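Local coordinates for hypothetical protein BT_3535 (Bacteroides thetaiotaomicron VPI-5482, PDB 3KNY), which is of unknown function, a two-domain protein, probably a lipoprotein, from a gut bacterium, at residues F59-R68 with L95-T103; V145-I156 with V180-I189. One frame throughout, in Å; residues are numbered along the deposited sequence.

Interaction 1. Residues F59-R68 with L95-T103; sequences FLKKDISEKR and LNIADEDGT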
loop_
_atom_site.group_PDB
_atom_site.type_symbol
_atom_site.label_atom_id
_atom_site.label_comp_id
_atom_site.label_asym_id
_atom_site.label_seq_id
_atom_site.Cartn_x
_atom_site.Cartn_y
_atom_site.Cartn_z
ATOM N N PHE A 59 0.801 9.174 6.864
ATOM C CA PHE A 59 1.431 9.061 8.171
ATOM C C PHE A 59 2.181 10.293 8.663
ATOM O O PHE A 59 2.462 10.413 9.856
ATOM C CB PHE A 59 2.399 7.901 8.171
ATOM C CG PHE A 59 3.704 8.197 7.501
ATOM C CD1 PHE A 59 3.804 8.214 6.110
ATOM C CD2 PHE A 59 4.848 8.429 8.266
ATOM C CE1 PHE A 59 5.021 8.464 5.489
ATOM C CE2 PHE A 59 6.064 8.674 7.653
ATOM C CZ PHE A 59 6.151 8.690 6.258
ATOM N N LEU A 60 2.555 11.187 7.752
ATOM C CA LEU A 60 3.225 12.435 8.138
ATOM C C LEU A 60 2.209 13.433 8.667
ATOM O O LEU A 60 2.585 14.490 9.151
ATOM C CB LEU A 60 4.011 13.038 6.962
ATOM C CG LEU A 60 5.282 12.289 6.531
ATOM C CD1 LEU A 60 5.792 12.812 5.205
ATOM C CD2 LEU A 60 6.364 12.383 7.589
ATOM N N LYS A 61 0.924 13.100 8.596
ATOM C CA LYS A 61 -0.101 13.972 9.126
ATOM C C LYS A 61 -0.380 13.649 10.599
ATOM O O LYS A 61 -1.511 13.753 11.062
ATOM C CB LYS A 61 -1.374 13.874 8.280
ATOM C CG LYS A 61 -1.152 14.160 6.789
ATOM C CD LYS A 61 -2.302 14.988 6.169
ATOM C CE LYS A 61 -2.579 14.603 4.703
ATOM N NZ LYS A 61 -3.087 13.177 4.530
ATOM N N LYS A 62 0.659 13.298 11.350
ATOM C CA LYS A 62 0.487 12.848 12.724
ATOM C C LYS A 62 1.835 12.834 13.421
ATOM O O LYS A 62 2.861 12.586 12.796
ATOM C CB LYS A 62 -0.113 11.439 12.729
ATOM C CG LYS A 62 -0.892 11.052 13.983
ATOM C CD LYS A 62 -1.634 9.715 13.781
ATOM C CE LYS A 62 -2.893 9.877 12.911
ATOM N NZ LYS A 62 -3.413 8.576 12.396
ATOM N N ASP A 63 1.824 13.073 14.723
ATOM C CA ASP A 63 3.060 13.167 15.481
ATOM C C ASP A 63 3.699 11.796 15.648
ATOM O O ASP A 63 3.109 10.909 16.242
ATOM C CB ASP A 63 2.787 13.792 16.845
ATOM C CG ASP A 63 2.089 15.137 16.743
ATOM O OD1 ASP A 63 2.219 15.813 15.692
ATOM O OD2 ASP A 63 1.405 15.513 17.722
ATOM N N ILE A 64 4.914 11.649 15.128
ATOM C CA ILE A 64 5.646 10.383 15.116
ATOM C C ILE A 64 6.770 10.452 16.136
ATOM O O ILE A 64 7.549 11.380 16.095
ATOM C CB ILE A 64 6.321 10.140 13.722
ATOM C CG1 ILE A 64 5.369 10.455 12.545
ATOM C CG2 ILE A 64 6.882 8.733 13.633
ATOM C CD1 ILE A 64 5.560 11.883 11.907
ATOM N N SER A 65 6.898 9.473 17.025
ATOM C CA SER A 65 8.009 9.485 17.989
ATOM C C SER A 65 9.351 9.306 17.294
ATOM O O SER A 65 9.415 8.932 16.121
ATOM C CB SER A 65 7.859 8.384 19.033
ATOM O OG SER A 65 8.418 7.166 18.577
ATOM N N GLU A 66 10.424 9.559 18.033
ATOM C CA GLU A 66 11.776 9.398 17.508
ATOM C C GLU A 66 12.069 7.915 17.304
ATOM O O GLU A 66 12.663 7.547 16.292
ATOM C CB GLU A 66 12.832 10.066 18.415
ATOM C CG GLU A 66 12.691 11.600 18.547
ATOM C CD GLU A 66 12.579 12.337 17.196
ATOM O OE1 GLU A 66 13.371 12.057 16.267
ATOM O OE2 GLU A 66 11.695 13.211 17.056
ATOM N N LYS A 67 11.632 7.063 18.234
ATOM C CA LYS A 67 11.777 5.610 18.071
ATOM C C LYS A 67 11.171 5.180 16.724
ATOM O O LYS A 67 11.771 4.399 15.983
ATOM C CB LYS A 67 11.087 4.847 19.211
ATOM C CG LYS A 67 11.382 3.331 19.238
ATOM C CD LYS A 67 10.201 2.479 19.772
ATOM C CE LYS A 67 9.030 2.442 18.771
ATOM N NZ LYS A 67 8.003 1.392 19.036
ATOM N N ARG A 68 9.988 5.721 16.422
ATOM C CA ARG A 68 9.271 5.405 15.197
ATOM C C ARG A 68 9.974 5.962 13.971
ATOM O O ARG A 68 10.174 5.237 13.004
ATOM C CB ARG A 68 7.838 5.921 15.266
ATOM C CG ARG A 68 6.984 5.589 14.048
ATOM C CD ARG A 68 6.895 4.086 13.791
ATOM N NE ARG A 68 6.069 3.749 12.621
ATOM C CZ ARG A 68 5.949 2.517 12.109
ATOM N NH1 ARG A 68 6.604 1.502 12.661
ATOM N NH2 ARG A 68 5.181 2.286 11.041
ATOM N N LEU A 95 2.590 1.539 -1.276
ATOM C CA LEU A 95 3.244 1.548 0.042
ATOM C C LEU A 95 2.468 2.416 1.041
ATOM O O LEU A 95 2.083 3.524 0.707
ATOM C CB LEU A 95 4.678 2.058 -0.071
ATOM C CG LEU A 95 5.557 2.021 1.188
ATOM C CD1 LEU A 95 5.791 0.585 1.600
ATOM C CD2 LEU A 95 6.903 2.763 0.961
ATOM N N ASN A 96 2.204 1.875 2.232
ATOM C CA ASN A 96 1.617 2.596 3.374
ATOM C C ASN A 96 2.583 2.495 4.504
ATOM O O ASN A 96 3.321 1.512 4.610
ATOM C CB ASN A 96 0.386 1.922 3.949
ATOM C CG ASN A 96 -0.789 2.031 3.074
ATOM O OD1 ASN A 96 -0.917 2.950 2.280
ATOM N ND2 ASN A 96 -1.677 1.086 3.205
ATOM N N ILE A 97 2.532 3.488 5.384
ATOM C CA ILE A 97 3.342 3.518 6.572
ATOM C C ILE A 97 2.341 3.430 7.711
ATOM O O ILE A 97 1.491 4.318 7.868
ATOM C CB ILE A 97 4.141 4.810 6.634
ATOM C CG1 ILE A 97 4.702 5.162 5.235
ATOM C CG2 ILE A 97 5.226 4.705 7.713
ATOM C CD1 ILE A 97 5.663 4.192 4.687
ATOM N N ALA A 98 2.404 2.337 8.471
ATOM C CA ALA A 98 1.459 2.121 9.561
ATOM C C ALA A 98 1.687 3.167 10.638
ATOM O O ALA A 98 2.787 3.732 10.760
ATOM C CB ALA A 98 1.617 0.745 10.141
ATOM N N ASP A 99 0.639 3.439 11.410
ATOM C CA ASP A 99 0.742 4.350 12.540
ATOM C C ASP A 99 1.549 3.700 13.663
ATOM O O ASP A 99 1.864 2.504 13.623
ATOM C CB ASP A 99 -0.648 4.701 13.064
ATOM C CG ASP A 99 -1.392 5.662 12.167
ATOM O OD1 ASP A 99 -0.830 6.718 11.805
ATOM O OD2 ASP A 99 -2.559 5.367 11.844
ATOM N N GLU A 100 1.872 4.499 14.674
ATOM C CA GLU A 100 2.566 3.997 15.853
ATOM C C GLU A 100 1.550 3.302 16.786
ATOM O O GLU A 100 1.953 2.471 17.607
ATOM C CB GLU A 100 3.344 5.133 16.557
ATOM C CG GLU A 100 4.659 4.699 17.247
ATOM C CD GLU A 100 5.520 5.874 17.750
ATOM O OE1 GLU A 100 5.247 7.040 17.396
ATOM O OE2 GLU A 100 6.498 5.630 18.488
ATOM N N ASP A 101 0.245 3.614 16.634
ATOM C CA ASP A 101 -0.834 2.987 17.443
ATOM C C ASP A 101 -0.535 1.502 17.643
ATOM O O ASP A 101 -0.371 0.786 16.677
ATOM C CB ASP A 101 -2.264 3.220 16.858
ATOM C CG ASP A 101 -2.452 2.711 15.399
ATOM O OD1 ASP A 101 -2.183 1.527 15.079
ATOM O OD2 ASP A 101 -2.946 3.498 14.562
ATOM N N GLY A 102 -0.419 1.052 18.888
ATOM C CA GLY A 102 0.017 -0.322 19.175
ATOM C C GLY A 102 -1.015 -1.166 19.911
ATOM O O GLY A 102 -2.143 -1.319 19.421
ATOM N N THR A 103 -0.590 -1.708 21.067
ATOM C CA THR A 103 -1.368 -2.552 22.038
ATOM C C THR A 103 -0.412 -3.556 22.692
ATOM O O THR A 103 0.649 -3.861 22.136
ATOM C CB THR A 103 -2.616 -3.332 21.458
ATOM O OG1 THR A 103 -3.772 -2.485 21.456
ATOM C CG2 THR A 103 -2.945 -4.569 22.309
#
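E100 reaches with its carboxylate to S65, just before helix 66-84, and takes up both the backbone and the side chain of that residue. S65 N donates to E100 OE1 over 3.0 Å, nearly straight (165°) and on the syn side of the oxygen; S65 OG donates to E100 OE2, though this bond is modelled so short that its length is doubtful. S65 is the N-cap residue of the helix, and its OG accepts from R68 N at 3.0 Å, lying between the backbone N and the carbonyl carbon (chi1 87°), where it can serve helix and carboxylate together. A second polar link comes from R68: its NH2 donates to A98 O over 2.8 Å, approaching from above the carbonyl plane (43° out of it), while NH1 is held by E71 and by the C-terminal carboxylate of P218. With an alanine at E100, S65 N would probably lose its acceptor and the flank of R68 its cover. R68 CB packs alongside the carboxylate carbon, 3.4 Å from E100 CD, the two side chains running in opposite directions.

Of the charge pairs, K62 NZ and D99 OD1 form a salt bridge at 3.2 Å whose hydrogen bonds are weak, the two side chains crossing at about a right angle.

Apolar contact comes from F59 and I97. I97 lies over one face of the F59 ring, its CB 3.7 Å from the ring centroid in a CH-pi contact, and L60 CG lies over the opposite face, toward its rim; I72 of the helix touches both F59 and I97.

Within this beta-alpha-beta unit, the loop leading into the helix is thus joined to the loop leaving strand 93-97, and a carboxylate at a helix N terminus would probably be stabilised by the helix dipole.

Interaction 2. Residues V145-I156 with V180-I189; sequences VTYKKSDDDVTI and VSYDKDKKLI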
loop_
_atom_site.group_PDB
_atom_site.type_symbol
_atom_site.label_atom_id
_atom_site.label_comp_id
_atom_site.label_asym_id
_atom_site.label_seq_id
_atom_site.Cartn_x
_atom_site.Cartn_y
_atom_site.Cartn_z
ATOM N N VAL A 145 -4.601 -6.305 7.928
ATOM C CA VAL A 145 -3.644 -7.280 8.454
ATOM C C VAL A 145 -3.453 -6.997 9.913
ATOM O O VAL A 145 -3.289 -5.842 10.298
ATOM C CB VAL A 145 -2.252 -7.110 7.808
ATOM C CG1 VAL A 145 -1.287 -8.055 8.420
ATOM C CG2 VAL A 145 -2.329 -7.354 6.320
ATOM N N THR A 146 -3.453 -8.041 10.731
ATOM C CA THR A 146 -3.150 -7.892 12.146
ATOM C C THR A 146 -1.867 -8.618 12.394
ATOM O O THR A 146 -1.696 -9.720 11.908
ATOM C CB THR A 146 -4.253 -8.456 13.013
ATOM O OG1 THR A 146 -5.403 -7.623 12.860
ATOM C CG2 THR A 146 -3.842 -8.456 14.470
ATOM N N TYR A 147 -0.968 -8.008 13.155
ATOM C CA TYR A 147 0.348 -8.577 13.368
ATOM C C TYR A 147 0.970 -8.175 14.689
ATOM O O TYR A 147 0.496 -7.264 15.375
ATOM C CB TYR A 147 1.283 -8.167 12.230
ATOM C CG TYR A 147 1.429 -6.664 12.016
ATOM C CD1 TYR A 147 0.472 -5.938 11.306
ATOM C CD2 TYR A 147 2.541 -5.975 12.490
ATOM C CE1 TYR A 147 0.610 -4.560 11.101
ATOM C CE2 TYR A 147 2.695 -4.597 12.277
ATOM C CZ TYR A 147 1.722 -3.901 11.590
ATOM O OH TYR A 147 1.864 -2.557 11.390
ATOM N N LYS A 148 2.048 -8.880 15.026
ATOM C CA LYS A 148 2.846 -8.587 16.192
ATOM C C LYS A 148 4.222 -8.158 15.701
ATOM O O LYS A 148 4.847 -8.840 14.891
ATOM C CB LYS A 148 2.956 -9.832 17.057
ATOM C CG LYS A 148 2.898 -9.555 18.549
ATOM C CD LYS A 148 3.211 -10.805 19.361
ATOM C CE LYS A 148 4.637 -11.296 19.090
ATOM N NZ LYS A 148 5.202 -11.995 20.277
ATOM N N LYS A 149 4.672 -7.001 16.156
ATOM C CA LYS A 149 5.981 -6.487 15.778
ATOM C C LYS A 149 6.886 -6.568 17.009
ATOM O O LYS A 149 6.460 -6.243 18.119
ATOM C CB LYS A 149 5.874 -5.041 15.273
ATOM C CG LYS A 149 7.208 -4.441 14.825
ATOM C CD LYS A 149 7.050 -3.004 14.341
ATOM C CE LYS A 149 8.380 -2.244 14.368
ATOM N NZ LYS A 149 8.689 -1.780 15.750
ATOM N N SER A 150 8.117 -7.035 16.816
ATOM C CA SER A 150 9.113 -7.047 17.887
ATOM C C SER A 150 10.455 -6.520 17.335
ATOM O O SER A 150 10.547 -6.142 16.149
ATOM C CB SER A 150 9.242 -8.449 18.482
ATOM O OG SER A 150 9.825 -9.327 17.545
ATOM N N ASP A 151 11.470 -6.463 18.205
ATOM C CA ASP A 151 12.823 -6.000 17.834
ATOM C C ASP A 151 13.256 -6.688 16.522
ATOM O O ASP A 151 13.623 -6.038 15.537
ATOM C CB ASP A 151 13.841 -6.268 18.977
ATOM N N ASP A 152 13.118 -8.008 16.509
ATOM C CA ASP A 152 13.622 -8.858 15.426
ATOM C C ASP A 152 12.608 -9.117 14.333
ATOM O O ASP A 152 12.860 -8.808 13.173
ATOM C CB ASP A 152 14.094 -10.208 15.995
ATOM C CG ASP A 152 13.358 -10.596 17.279
ATOM O OD1 ASP A 152 13.688 -10.008 18.343
ATOM O OD2 ASP A 152 12.457 -11.469 17.222
ATOM N N ASP A 153 11.456 -9.663 14.715
ATOM C CA ASP A 153 10.536 -10.222 13.751
ATOM C C ASP A 153 9.141 -9.586 13.735
ATOM O O ASP A 153 8.707 -8.979 14.722
ATOM C CB ASP A 153 10.420 -11.732 14.023
ATOM C CG ASP A 153 9.976 -12.521 12.801
ATOM O OD1 ASP A 153 9.950 -11.980 11.670
ATOM O OD2 ASP A 153 9.659 -13.704 12.980
ATOM N N VAL A 154 8.462 -9.743 12.594
ATOM C CA VAL A 154 7.053 -9.384 12.436
ATOM C C VAL A 154 6.234 -10.616 12.064
ATOM O O VAL A 154 6.545 -11.279 11.077
ATOM C CB VAL A 154 6.864 -8.391 11.311
ATOM C CG1 VAL A 154 5.367 -8.230 10.989
ATOM C CG2 VAL A 154 7.527 -7.078 11.683
ATOM N N THR A 155 5.183 -10.904 12.834
ATOM C CA THR A 155 4.361 -12.085 12.595
ATOM C C THR A 155 2.850 -11.798 12.400
ATOM O O THR A 155 2.213 -11.180 13.268
ATOM C CB THR A 155 4.567 -13.121 13.702
ATOM O OG1 THR A 155 4.139 -12.614 14.990
ATOM C CG2 THR A 155 6.040 -13.563 13.702
ATOM N N ILE A 156 2.307 -12.302 11.269
ATOM C CA ILE A 156 0.924 -12.071 10.844
ATOM C C ILE A 156 -0.057 -12.980 11.568
ATOM O O ILE A 156 0.013 -14.191 11.466
ATOM C CB ILE A 156 0.738 -12.298 9.335
ATOM C CG1 ILE A 156 1.770 -11.515 8.506
ATOM C CG2 ILE A 156 -0.709 -11.953 8.934
ATOM C CD1 ILE A 156 1.707 -10.031 8.691
ATOM N N VAL A 180 -0.597 -12.829 2.070
ATOM C CA VAL A 180 0.067 -11.895 2.961
ATOM C C VAL A 180 1.310 -12.558 3.504
ATOM O O VAL A 180 1.318 -13.739 3.830
ATOM C CB VAL A 180 -0.811 -11.460 4.120
ATOM C CG1 VAL A 180 -0.082 -10.434 4.963
ATOM C CG2 VAL A 180 -2.092 -10.831 3.592
ATOM N N SER A 181 2.388 -11.814 3.561
ATOM C CA SER A 181 3.598 -12.345 4.095
ATOM C C SER A 181 4.495 -11.192 4.531
ATOM O O SER A 181 4.254 -10.044 4.167
ATOM C CB SER A 181 4.284 -13.157 3.041
ATOM O OG SER A 181 4.926 -12.274 2.162
ATOM N N TYR A 182 5.510 -11.496 5.329
ATOM C CA TYR A 182 6.476 -10.496 5.727
ATOM C C TYR A 182 7.809 -10.773 5.015
ATOM O O TYR A 182 8.351 -11.864 5.123
ATOM C CB TYR A 182 6.629 -10.507 7.238
ATOM C CG TYR A 182 7.705 -9.595 7.752
ATOM C CD1 TYR A 182 7.599 -8.223 7.620
ATOM C CD2 TYR A 182 8.829 -10.111 8.401
ATOM C CE1 TYR A 182 8.587 -7.382 8.110
ATOM C CE2 TYR A 182 9.805 -9.292 8.891
ATOM C CZ TYR A 182 9.684 -7.927 8.745
ATOM O OH TYR A 182 10.683 -7.112 9.215
ATOM N N ASP A 183 8.305 -9.786 4.262
ATOM C CA ASP A 183 9.578 -9.905 3.550
ATOM C C ASP A 183 10.703 -9.486 4.474
ATOM O O ASP A 183 10.835 -8.308 4.804
ATOM C CB ASP A 183 9.581 -9.032 2.304
ATOM C CG ASP A 183 10.867 -9.138 1.532
ATOM O OD1 ASP A 183 11.956 -9.219 2.158
ATOM O OD2 ASP A 183 10.799 -9.131 0.291
ATOM N N LYS A 184 11.542 -10.437 4.867
ATOM C CA LYS A 184 12.563 -10.140 5.887
ATOM C C LYS A 184 13.720 -9.294 5.363
ATOM O O LYS A 184 14.389 -8.630 6.147
ATOM C CB LYS A 184 13.058 -11.428 6.555
ATOM C CG LYS A 184 11.979 -12.127 7.382
ATOM C CD LYS A 184 12.442 -13.496 7.894
ATOM C CE LYS A 184 11.586 -13.992 9.076
ATOM N NZ LYS A 184 11.988 -15.349 9.561
ATOM N N ASP A 185 13.944 -9.289 4.051
ATOM C CA ASP A 185 14.967 -8.399 3.475
ATOM C C ASP A 185 14.510 -6.934 3.454
ATOM O O ASP A 185 15.188 -6.056 3.987
ATOM C CB ASP A 185 15.302 -8.796 2.039
ATOM C CG ASP A 185 15.764 -10.197 1.925
ATOM O OD1 ASP A 185 16.520 -10.638 2.813
ATOM O OD2 ASP A 185 15.363 -10.851 0.941
ATOM N N LYS A 186 13.364 -6.690 2.813
ATOM C CA LYS A 186 12.800 -5.353 2.664
ATOM C C LYS A 186 12.184 -4.868 3.964
ATOM O O LYS A 186 11.977 -3.673 4.130
ATOM C CB LYS A 186 11.721 -5.348 1.586
ATOM C CG LYS A 186 12.159 -5.910 0.242
ATOM C CD LYS A 186 11.093 -5.654 -0.774
ATOM C CE LYS A 186 11.300 -6.398 -2.063
ATOM N NZ LYS A 186 9.983 -6.537 -2.711
ATOM N N LYS A 187 11.884 -5.800 4.872
ATOM C CA LYS A 187 11.254 -5.496 6.164
ATOM C C LYS A 187 9.881 -4.843 5.961
ATOM O O LYS A 187 9.523 -3.898 6.657
ATOM C CB LYS A 187 12.182 -4.640 7.032
ATOM C CG LYS A 187 13.571 -5.294 7.257
ATOM C CD LYS A 187 14.607 -4.352 7.928
ATOM C CE LYS A 187 16.047 -4.818 7.674
ATOM N NZ LYS A 187 16.135 -6.324 7.619
ATOM N N LEU A 188 9.130 -5.370 4.988
ATOM C CA LEU A 188 7.772 -4.915 4.667
ATOM C C LEU A 188 6.767 -6.063 4.774
ATOM O O LEU A 188 7.134 -7.229 4.623
ATOM C CB LEU A 188 7.724 -4.393 3.225
ATOM C CG LEU A 188 8.575 -3.186 2.859
ATOM C CD1 LEU A 188 8.454 -2.922 1.351
ATOM C CD2 LEU A 188 8.134 -1.978 3.662
ATOM N N ILE A 189 5.500 -5.724 5.009
ATOM C CA ILE A 189 4.396 -6.671 4.862
ATOM C C ILE A 189 3.887 -6.489 3.447
ATOM O O ILE A 189 3.719 -5.373 3.040
ATOM C CB ILE A 189 3.271 -6.383 5.863
ATOM C CG1 ILE A 189 3.778 -6.578 7.304
ATOM C CG2 ILE A 189 2.083 -7.292 5.639
ATOM C CD1 ILE A 189 2.806 -6.089 8.389
#
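V154 points its CB at the centre of one face of the Y182 ring, 3.6 Å from the ring centroid and 4° off the normal, with CG2 reaching on over CE1 and CZ. Y182 CG stands trans to the backbone N (chi1 175°), which carries the ring out from its strand to meet the valine. I189 makes the matching contact in the other direction: its CD1 methyl sits 3.7 Å from the centroid of the Y147 ring, over the centre of one face. I189 CD1 also meets I156 CD1 tip to tip at 4.1 Å. Next to them V180 CG1 touches both V145 CG2 (4.0 Å) and I156 CG1, the latter side chain crossing it at about a right angle.

Around this core, backbone and side-chain bonds shape the two hairpins. K148 and T155 form a hydrogen-bonded antiparallel pair, and D153 O takes bonds from both S150 N and S150 OG, closing the turn before V154. On the other side D183 OD1 accepts from K186 N in an Asx motif, and K187 and L188 facing D183 make a G1 beta bulge. The Y147 hydroxyl binds the C-terminal carboxylate of P218, a residue that also touches V154 and Y182.

No hydrogen bond joins the two segments, so their hold rests on apolar branches and ring faces packing the three-stranded sheet against the mixed one.

Overall arrangement
From the N terminus, the chain passes strand 53-55 and enters interaction 1, which closes a loop through helix 66-84 and back to strand 93-97, so that the beta-alpha-beta unit is joined at its loops. After residues 104-122, which are not modelled, and strand 124-134, interaction 2 opens and closes a second loop that holds strands and turns but no helix. The two follow in series, neither nesting nor crossing. Interaction 1 ties the helix to the mixed sheet; interaction 2 lays the three-stranded sheet on that same sheet. They meet where A98 CB lies 3.5 Å from Y147 OH and where L95 packs on L188, with P218 serving both.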